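Local coordinates for protein Rnh (Ribonuclease H) (Chlorobaculum tepidum, PDB 3H08) that probably cuts the RNA strand of RNA-DNA hybrids endonucleolytically, using magnesium and leaving 5'-phosphomonoester ends, at residues Lys3-Tyr8 against Glu61-Gln66; Ala72-Ala77 against Val117-Val122. The protein carries 3 engineered substitutions. One frame throughout, in Å; residues are numbered along the deposited sequence.

Interaction 1: residues Lys3-Tyr8 against Glu61-Gln66; sequences KTITIY and EPARVQ. Engineered in segment 61-66: Ala63 (natural residue Cys).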
ATOM      1  N   LYS A   3     -11.133  15.759   4.889  1.00 28.36           N
ATOM      2  CA  LYS A   3     -10.810  14.902   6.064  1.00 27.56           C
ATOM      3  C   LYS A   3      -9.342  14.505   6.002  1.00 27.10           C
ATOM      4  O   LYS A   3      -8.806  14.300   4.905  1.00 27.12           O
ATOM      5  CB  LYS A   3     -11.624  13.607   6.046  1.00 28.23           C
ATOM      6  CG  LYS A   3     -13.146  13.680   6.037  1.00 29.19           C
ATOM      7  CD  LYS A   3     -13.665  12.226   6.025  1.00 30.21           C
ATOM      8  CE  LYS A   3     -15.156  12.088   5.926  1.00 32.82           C
ATOM      9  NZ  LYS A   3     -15.471  10.627   6.013  1.00 35.78           N
ATOM     10  N   THR A   4      -8.690  14.395   7.157  1.00 25.54           N
ATOM     11  CA  THR A   4      -7.394  13.699   7.224  1.00 24.67           C
ATOM     12  C   THR A   4      -7.626  12.294   7.731  1.00 23.77           C
ATOM     13  O   THR A   4      -8.113  12.074   8.867  1.00 23.96           O
ATOM     14  CB  THR A   4      -6.360  14.383   8.110  1.00 25.85           C
ATOM     15  OG1 THR A   4      -6.126  15.718   7.636  1.00 28.06           O
ATOM     16  CG2 THR A   4      -5.067  13.579   8.128  1.00 27.52           C
ATOM     17  N   ILE A   5      -7.292  11.335   6.867  0.50 23.08           N
ATOM     18  CA  ILE A   5      -7.514   9.912   7.081  0.50 22.31           C
ATOM     19  C   ILE A   5      -6.180   9.208   7.211  0.50 21.60           C
ATOM     20  O   ILE A   5      -5.325   9.334   6.335  0.50 20.68           O
ATOM     21  CB  ILE A   5      -8.244   9.268   5.857  0.50 22.59           C
ATOM     22  CG1 ILE A   5      -9.450  10.094   5.443  0.50 23.02           C
ATOM     23  CG2 ILE A   5      -8.655   7.855   6.161  0.50 23.03           C
ATOM     24  CD1 ILE A   5     -10.474  10.288   6.532  0.50 24.09           C
ATOM     25  N   THR A   6      -6.029   8.388   8.246  1.00 21.22           N
ATOM     26  CA  THR A   6      -4.778   7.672   8.448  1.00 20.72           C
ATOM     27  C   THR A   6      -5.002   6.229   7.955  1.00 21.85           C
ATOM     28  O   THR A   6      -6.003   5.617   8.280  1.00 21.91           O
ATOM     29  CB  THR A   6      -4.364   7.762   9.910  1.00 21.70           C
ATOM     30  OG1 THR A   6      -4.247   9.136  10.272  1.00 21.96           O
ATOM     31  CG2 THR A   6      -3.054   7.035  10.172  1.00 22.12           C
ATOM     32  N   ILE A   7      -4.072   5.727   7.137  1.00 20.79           N
ATOM     33  CA  ILE A   7      -4.189   4.414   6.534  1.00 20.58           C
ATOM     34  C   ILE A   7      -2.945   3.625   6.854  1.00 21.14           C
ATOM     35  O   ILE A   7      -1.829   4.100   6.687  1.00 21.79           O
ATOM     36  CB  ILE A   7      -4.403   4.496   4.996  1.00 21.50           C
ATOM     37  CG1 ILE A   7      -5.562   5.425   4.689  1.00 22.39           C
ATOM     38  CG2 ILE A   7      -4.610   3.137   4.428  1.00 24.03           C
ATOM     39  CD1 ILE A   7      -5.907   5.503   3.237  1.00 24.08           C
ATOM     40  N   TYR A   8      -3.166   2.396   7.302  1.00 21.17           N
ATOM     41  CA  TYR A   8      -2.115   1.448   7.660  1.00 20.84           C
ATOM     42  C   TYR A   8      -2.191   0.293   6.683  1.00 21.78           C
ATOM     43  O   TYR A   8      -3.231  -0.318   6.539  1.00 22.38           O
ATOM     44  CB  TYR A   8      -2.311   0.968   9.067  1.00 20.89           C
ATOM     45  CG  TYR A   8      -2.335   2.066  10.090  1.00 20.28           C
ATOM     46  CD1 TYR A   8      -1.169   2.476  10.719  1.00 20.93           C
ATOM     47  CD2 TYR A   8      -3.525   2.720  10.427  1.00 21.17           C
ATOM     48  CE1 TYR A   8      -1.175   3.479  11.675  1.00 21.05           C
ATOM     49  CE2 TYR A   8      -3.531   3.717  11.364  1.00 21.08           C
ATOM     50  CZ  TYR A   8      -2.353   4.114  11.977  1.00 21.03           C
ATOM     51  OH  TYR A   8      -2.369   5.089  12.969  1.00 23.92           O
ATOM     52  N   GLU A  61     -14.059  10.131  -0.962  1.00 24.01           N
ATOM     53  CA  GLU A  61     -13.862  11.483  -1.431  1.00 24.23           C
ATOM     54  C   GLU A  61     -12.380  11.845  -1.349  1.00 22.80           C
ATOM     55  O   GLU A  61     -11.635  11.190  -0.646  1.00 21.26           O
ATOM     56  CB  GLU A  61     -14.726  12.455  -0.634  1.00 26.25           C
ATOM     57  CG  GLU A  61     -14.338  12.653   0.813  1.00 31.75           C
ATOM     58  CD  GLU A  61     -15.064  11.716   1.808  1.00 38.82           C
ATOM     59  OE1 GLU A  61     -16.291  11.502   1.671  1.00 43.26           O
ATOM     60  OE2 GLU A  61     -14.393  11.209   2.740  1.00 45.09           O
ATOM     61  N   PRO A  62     -11.948  12.866  -2.099  1.00 22.76           N
ATOM     62  CA  PRO A  62     -10.556  13.336  -1.961  1.00 22.95           C
ATOM     63  C   PRO A  62     -10.228  13.641  -0.507  1.00 22.42           C
ATOM     64  O   PRO A  62     -11.039  14.271   0.191  1.00 23.83           O
ATOM     65  CB  PRO A  62     -10.534  14.612  -2.806  1.00 21.79           C
ATOM     66  CG  PRO A  62     -11.499  14.315  -3.859  1.00 22.52           C
ATOM     67  CD  PRO A  62     -12.638  13.613  -3.139  1.00 23.67           C
ATOM     68  N   ALA A  63      -9.051  13.202  -0.069  1.00 22.77           N
ATOM     69  CA  ALA A  63      -8.637  13.333   1.314  1.00 23.52           C
ATOM     70  C   ALA A  63      -7.173  13.728   1.454  1.00 23.57           C
ATOM     71  O   ALA A  63      -6.375  13.594   0.510  1.00 23.77           O
ATOM     72  CB  ALA A  63      -8.852  11.987   2.032  1.00 24.26           C
ATOM     73  N   ARG A  64      -6.824  14.196   2.651  1.00 22.95           N
ATOM     74  CA  ARG A  64      -5.435  14.288   3.088  1.00 23.79           C
ATOM     75  C   ARG A  64      -5.173  12.971   3.793  1.00 23.20           C
ATOM     76  O   ARG A  64      -5.981  12.567   4.647  1.00 25.01           O
ATOM     77  CB  ARG A  64      -5.288  15.436   4.075  1.00 24.35           C
ATOM     78  CG  ARG A  64      -3.890  15.688   4.560  1.00 27.84           C
ATOM     79  CD  ARG A  64      -3.785  17.039   5.167  1.00 31.89           C
ATOM     80  NE  ARG A  64      -2.431  17.322   5.657  1.00 35.76           N
ATOM     81  CZ  ARG A  64      -2.046  18.485   6.182  1.00 38.53           C
ATOM     82  NH1 ARG A  64      -2.916  19.487   6.331  1.00 40.51           N
ATOM     83  NH2 ARG A  64      -0.781  18.641   6.582  1.00 39.61           N
ATOM     84  N   VAL A  65      -4.068  12.307   3.478  1.00 22.74           N
ATOM     85  CA  VAL A  65      -3.814  10.968   3.964  1.00 22.77           C
ATOM     86  C   VAL A  65      -2.446  10.881   4.598  1.00 21.49           C
ATOM     87  O   VAL A  65      -1.446  11.332   4.040  1.00 22.08           O
ATOM     88  CB  VAL A  65      -3.935   9.908   2.827  1.00 22.45           C
ATOM     89  CG1 VAL A  65      -3.595   8.520   3.341  1.00 22.48           C
ATOM     90  CG2 VAL A  65      -5.302   9.963   2.183  1.00 23.44           C
ATOM     91  N   GLN A  66      -2.404  10.265   5.766  1.00 22.79           N
ATOM     92  CA  GLN A  66      -1.131   9.845   6.365  1.00 22.06           C
ATOM     93  C   GLN A  66      -1.106   8.316   6.248  1.00 22.99           C
ATOM     94  O   GLN A  66      -1.943   7.646   6.810  1.00 23.90           O
ATOM     95  CB  GLN A  66      -1.089  10.245   7.845  1.00 23.30           C
ATOM     96  CG  GLN A  66      -1.212  11.743   8.075  1.00 22.47           C
ATOM     97  CD  GLN A  66       0.079  12.469   7.812  1.00 25.88           C
ATOM     98  OE1 GLN A  66       1.124  11.943   8.054  1.00 32.93           O
ATOM     99  NE2 GLN A  66      -0.007  13.704   7.375  1.00 29.98           N
TER
HETATM  100  O   HOH W   1     -12.205  14.297   2.643  1.00 33.08           O

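Interaction 2: residues Ala72-Ala77 against Val117-Val122; sequences AYLVNA and VTFHKV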
ATOM      1  N   ALA A  72       9.703  -0.502   2.454  1.00 22.04           N
ATOM      2  CA  ALA A  72      10.720   0.432   1.994  1.00 22.94           C
ATOM      3  C   ALA A  72      10.575   0.693   0.496  1.00 22.49           C
ATOM      4  O   ALA A  72      10.751   1.807   0.044  1.00 24.14           O
ATOM      5  CB  ALA A  72      12.071  -0.089   2.297  1.00 23.08           C
ATOM      6  N   TYR A  73      10.212  -0.348  -0.251  1.00 21.77           N
ATOM      7  CA  TYR A  73       9.971  -0.261  -1.687  1.00 22.47           C
ATOM      8  C   TYR A  73       9.012   0.852  -2.001  1.00 23.00           C
ATOM      9  O   TYR A  73       9.286   1.712  -2.812  1.00 24.49           O
ATOM     10  CB  TYR A  73       9.439  -1.618  -2.169  1.00 22.71           C
ATOM     11  CG  TYR A  73       9.172  -1.726  -3.650  1.00 22.82           C
ATOM     12  CD1 TYR A  73      10.193  -1.548  -4.585  1.00 24.10           C
ATOM     13  CD2 TYR A  73       7.898  -2.045  -4.130  1.00 21.07           C
ATOM     14  CE1 TYR A  73       9.935  -1.663  -5.964  1.00 24.26           C
ATOM     15  CE2 TYR A  73       7.664  -2.207  -5.472  1.00 21.78           C
ATOM     16  CZ  TYR A  73       8.659  -2.011  -6.383  1.00 23.39           C
ATOM     17  OH  TYR A  73       8.381  -2.151  -7.731  1.00 24.12           O
ATOM     18  N   LEU A  74       7.872   0.838  -1.329  1.00 21.88           N
ATOM     19  CA  LEU A  74       6.902   1.890  -1.499  1.00 22.39           C
ATOM     20  C   LEU A  74       7.380   3.223  -0.985  1.00 22.42           C
ATOM     21  O   LEU A  74       7.326   4.258  -1.682  1.00 23.58           O
ATOM     22  CB  LEU A  74       5.604   1.510  -0.796  1.00 22.51           C
ATOM     23  CG  LEU A  74       4.479   2.554  -0.742  1.00 23.96           C
ATOM     24  CD1 LEU A  74       3.984   2.899  -2.154  1.00 25.55           C
ATOM     25  CD2 LEU A  74       3.375   2.088   0.137  1.00 24.04           C
ATOM     26  N   VAL A  75       7.770   3.244   0.275  1.00 22.71           N
ATOM     27  CA  VAL A  75       8.009   4.525   0.922  1.00 22.77           C
ATOM     28  C   VAL A  75       9.221   5.251   0.319  1.00 22.97           C
ATOM     29  O   VAL A  75       9.181   6.452   0.084  1.00 23.77           O
ATOM     30  CB  VAL A  75       8.145   4.367   2.463  1.00 22.60           C
ATOM     31  CG1 VAL A  75       8.534   5.706   3.094  1.00 24.34           C
ATOM     32  CG2 VAL A  75       6.905   3.820   3.042  1.00 23.02           C
ATOM     33  N   ASN A  76      10.269   4.515  -0.007  1.00 23.14           N
ATOM     34  CA  ASN A  76      11.425   5.138  -0.657  1.00 23.79           C
ATOM     35  C   ASN A  76      11.058   5.720  -2.018  1.00 23.67           C
ATOM     36  O   ASN A  76      11.507   6.798  -2.375  1.00 25.26           O
ATOM     37  CB  ASN A  76      12.557   4.154  -0.811  1.00 24.34           C
ATOM     38  CG  ASN A  76      13.194   3.804   0.512  1.00 25.08           C
ATOM     39  OD1 ASN A  76      13.019   4.515   1.508  1.00 27.74           O
ATOM     40  ND2 ASN A  76      13.940   2.716   0.534  1.00 26.92           N
ATOM     41  N   ALA A  77      10.232   5.016  -2.798  1.00 24.18           N
ATOM     42  CA  ALA A  77       9.887   5.512  -4.121  1.00 23.69           C
ATOM     43  C   ALA A  77       9.169   6.836  -4.003  1.00 23.68           C
ATOM     44  O   ALA A  77       9.309   7.702  -4.835  1.00 24.15           O
ATOM     45  CB  ALA A  77       9.011   4.539  -4.851  1.00 24.39           C
ATOM     46  N   VAL A 117      -1.098  12.664  -0.124  1.00 21.00           N
ATOM     47  CA  VAL A 117      -0.621  11.561   0.711  1.00 21.04           C
ATOM     48  C   VAL A 117       0.799  11.776   1.212  1.00 20.75           C
ATOM     49  O   VAL A 117       1.692  12.109   0.459  1.00 23.07           O
ATOM     50  CB  VAL A 117      -0.680  10.210  -0.066  1.00 20.78           C
ATOM     51  CG1 VAL A 117      -0.402   9.028   0.873  1.00 22.71           C
ATOM     52  CG2 VAL A 117      -2.013  10.033  -0.760  1.00 22.24           C
ATOM     53  N   THR A 118       0.976  11.594   2.510  0.60 22.31           N
ATOM     54  CA  THR A 118       2.300  11.536   3.091  0.60 22.06           C
ATOM     55  C   THR A 118       2.504  10.079   3.467  0.60 22.37           C
ATOM     56  O   THR A 118       1.606   9.431   3.968  0.60 23.42           O
ATOM     57  CB  THR A 118       2.421  12.443   4.318  0.60 23.04           C
ATOM     58  OG1 THR A 118       1.396  12.106   5.253  0.60 27.67           O
ATOM     59  CG2 THR A 118       2.253  13.874   3.918  0.60 21.92           C
ATOM     60  N   PHE A 119       3.688   9.586   3.181  1.00 21.56           N
ATOM     61  CA  PHE A 119       4.054   8.192   3.415  1.00 21.39           C
ATOM     62  C   PHE A 119       5.063   8.127   4.571  1.00 21.31           C
ATOM     63  O   PHE A 119       6.051   8.886   4.598  1.00 21.03           O
ATOM     64  CB  PHE A 119       4.697   7.608   2.126  1.00 22.69           C
ATOM     65  CG  PHE A 119       3.719   7.442   0.980  1.00 22.42           C
ATOM     66  CD1 PHE A 119       3.091   6.201   0.751  1.00 23.44           C
ATOM     67  CD2 PHE A 119       3.356   8.533   0.182  1.00 24.33           C
ATOM     68  CE1 PHE A 119       2.160   6.077  -0.263  1.00 22.51           C
ATOM     69  CE2 PHE A 119       2.434   8.387  -0.846  1.00 23.26           C
ATOM     70  CZ  PHE A 119       1.848   7.162  -1.073  1.00 21.99           C
ATOM     71  N   HIS A 120       4.852   7.157   5.447  1.00 22.54           N
ATOM     72  CA  HIS A 120       5.686   6.931   6.598  1.00 21.32           C
ATOM     73  C   HIS A 120       6.097   5.488   6.633  1.00 21.42           C
ATOM     74  O   HIS A 120       5.256   4.610   6.511  1.00 22.97           O
ATOM     75  CB  HIS A 120       4.916   7.229   7.890  1.00 20.50           C
ATOM     76  CG  HIS A 120       4.354   8.620   7.957  1.00 19.14           C
ATOM     77  ND1 HIS A 120       5.118   9.721   8.292  1.00 24.19           N
ATOM     78  CD2 HIS A 120       3.106   9.079   7.747  1.00 24.35           C
ATOM     79  CE1 HIS A 120       4.351  10.799   8.280  1.00 24.26           C
ATOM     80  NE2 HIS A 120       3.120  10.427   7.976  1.00 23.55           N
ATOM     81  N   LYS A 121       7.377   5.257   6.826  1.00 21.25           N
ATOM     82  CA  LYS A 121       7.926   3.909   7.022  1.00 22.00           C
ATOM     83  C   LYS A 121       7.802   3.478   8.481  1.00 23.02           C
ATOM     84  O   LYS A 121       8.230   4.220   9.406  1.00 22.71           O
ATOM     85  CB  LYS A 121       9.394   3.926   6.637  1.00 22.14           C
ATOM     86  CG  LYS A 121      10.135   2.648   6.878  1.00 22.56           C
ATOM     87  CD  LYS A 121       9.674   1.554   5.970  1.00 24.70           C
ATOM     88  CE  LYS A 121      10.656   0.393   5.930  1.00 24.99           C
ATOM     89  NZ  LYS A 121      10.602  -0.428   7.157  1.00 24.87           N
ATOM     90  N   VAL A 122       7.279   2.274   8.692  1.00 23.30           N
ATOM     91  CA  VAL A 122       7.266   1.707  10.024  1.00 24.02           C
ATOM     92  C   VAL A 122       8.276   0.599  10.116  1.00 26.10           C
ATOM     93  O   VAL A 122       8.664   0.047   9.085  1.00 26.51           O
ATOM     94  CB  VAL A 122       5.889   1.249  10.458  1.00 23.29           C
ATOM     95  CG1 VAL A 122       4.903   2.416  10.392  1.00 23.79           C
ATOM     96  CG2 VAL A 122       5.391   0.067   9.667  1.00 24.68           C
TER

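Interaction 1: residues Lys3-Tyr8 against Glu61-Gln66
With CG beside its backbone N (chi1 -58°) and the chain extended beyond it, Lys3 reaches across Glu61, whose own chain turns about CB-CG (chi2 -92°) and meets the lysine at about a right angle. The result is a long salt bridge, 3.5 Å from Lys3 NZ to Glu61 OE2, in which the same oxygen also lies against the lysine CE. Nearer the backbone, a water accepts from Lys3 N and donates to Pro62 O. From here the strands pair in parallel register, Thr4 with Arg64, Ile5 with Val65 and Thr6 with Gln66. Four backbone hydrogen bonds alternate across them: Arg64 N to Lys3 O (3.0 Å), Ile5 N to Arg64 O (2.9 Å), Gln66 N to Ile5 O (3.1 Å) and Ile7 N to Gln66 O (2.9 Å). Thr4 and Arg64 run side by side on one face, OG1 of the threonine 3.6 Å from CD of the arginine. On the other, Ile7 CD1 rests on Val65 CG1 at 3.8 Å. Strand 4-13 is the middle strand of the five-stranded RNase H sheet and 64-69 its parallel neighbour, with strand 18-28 beyond the first and strand 116-121 beyond the second.

Interaction 2: residues Ala72-Ala77 against Val117-Val122
Leu74 and Phe119 cross at about a right angle, the leucine bringing both methyls to one side of the aromatic ring. Its CD1 lies 4.1 Å from Phe119 CE1 in an oblique approach, while CD2 is about equally near CD1 and CE1 of the phenylalanine. Val117 CG1, from the same strand, sits over one face of that ring, 3.3 Å above its plane and offset toward the rim. Val75 points at the strand and divides its branches: CG2 abuts the carbonyl of His120, 3.9 Å from its O, and CG1 meets Lys121 N and CB. The lysine side chain crosses the valine at about a right angle. Having CG anti to its backbone N (chi1 176°) and bends at chi2 and chi4, Lys121 passes its CE along Ala72, 3.9 Å from the alanine CB. Replacing Leu74 by alanine removes both methyls and is likely to leave a gap beside CD1 and CE1 of the Phe119 ring. Polar links lie at the margins: Asn79 ND2 of the same helix bonds Phe119 O, and Lys121 NZ donates to Val122 O at 2.8 Å and forms a salt bridge with Asp70, a predicted magnesium ligand. Helix 72-79 thus packs on 116-121, the outermost strand of the sheet, by apolar contact without a hydrogen bond between the two segments, while Lys121 ties the strand end to Asp70.

Strand 64-69 connects the two contacts: interaction 1 pairs it with strand 4-13, and its other edge pairs with strand 116-121, which carries helix 72-79 in interaction 2. Their centres lie 15 Å apart, yet they touch where Gln66 OE1 approaches His120 NE2 at 2.5 Å, a probable, though unusually short, hydrogen bond. Thr118 OG1 also hydrogen-bonds Val65 O. Interaction 2 is the nearer to the metal, the Leu74 side chain lying about 6 Å from the bound magnesium ion, against about 11 Å for that of Ile7 in interaction 1. Strand 4-13 nevertheless continues to Asp10, a predicted magnesium ligand.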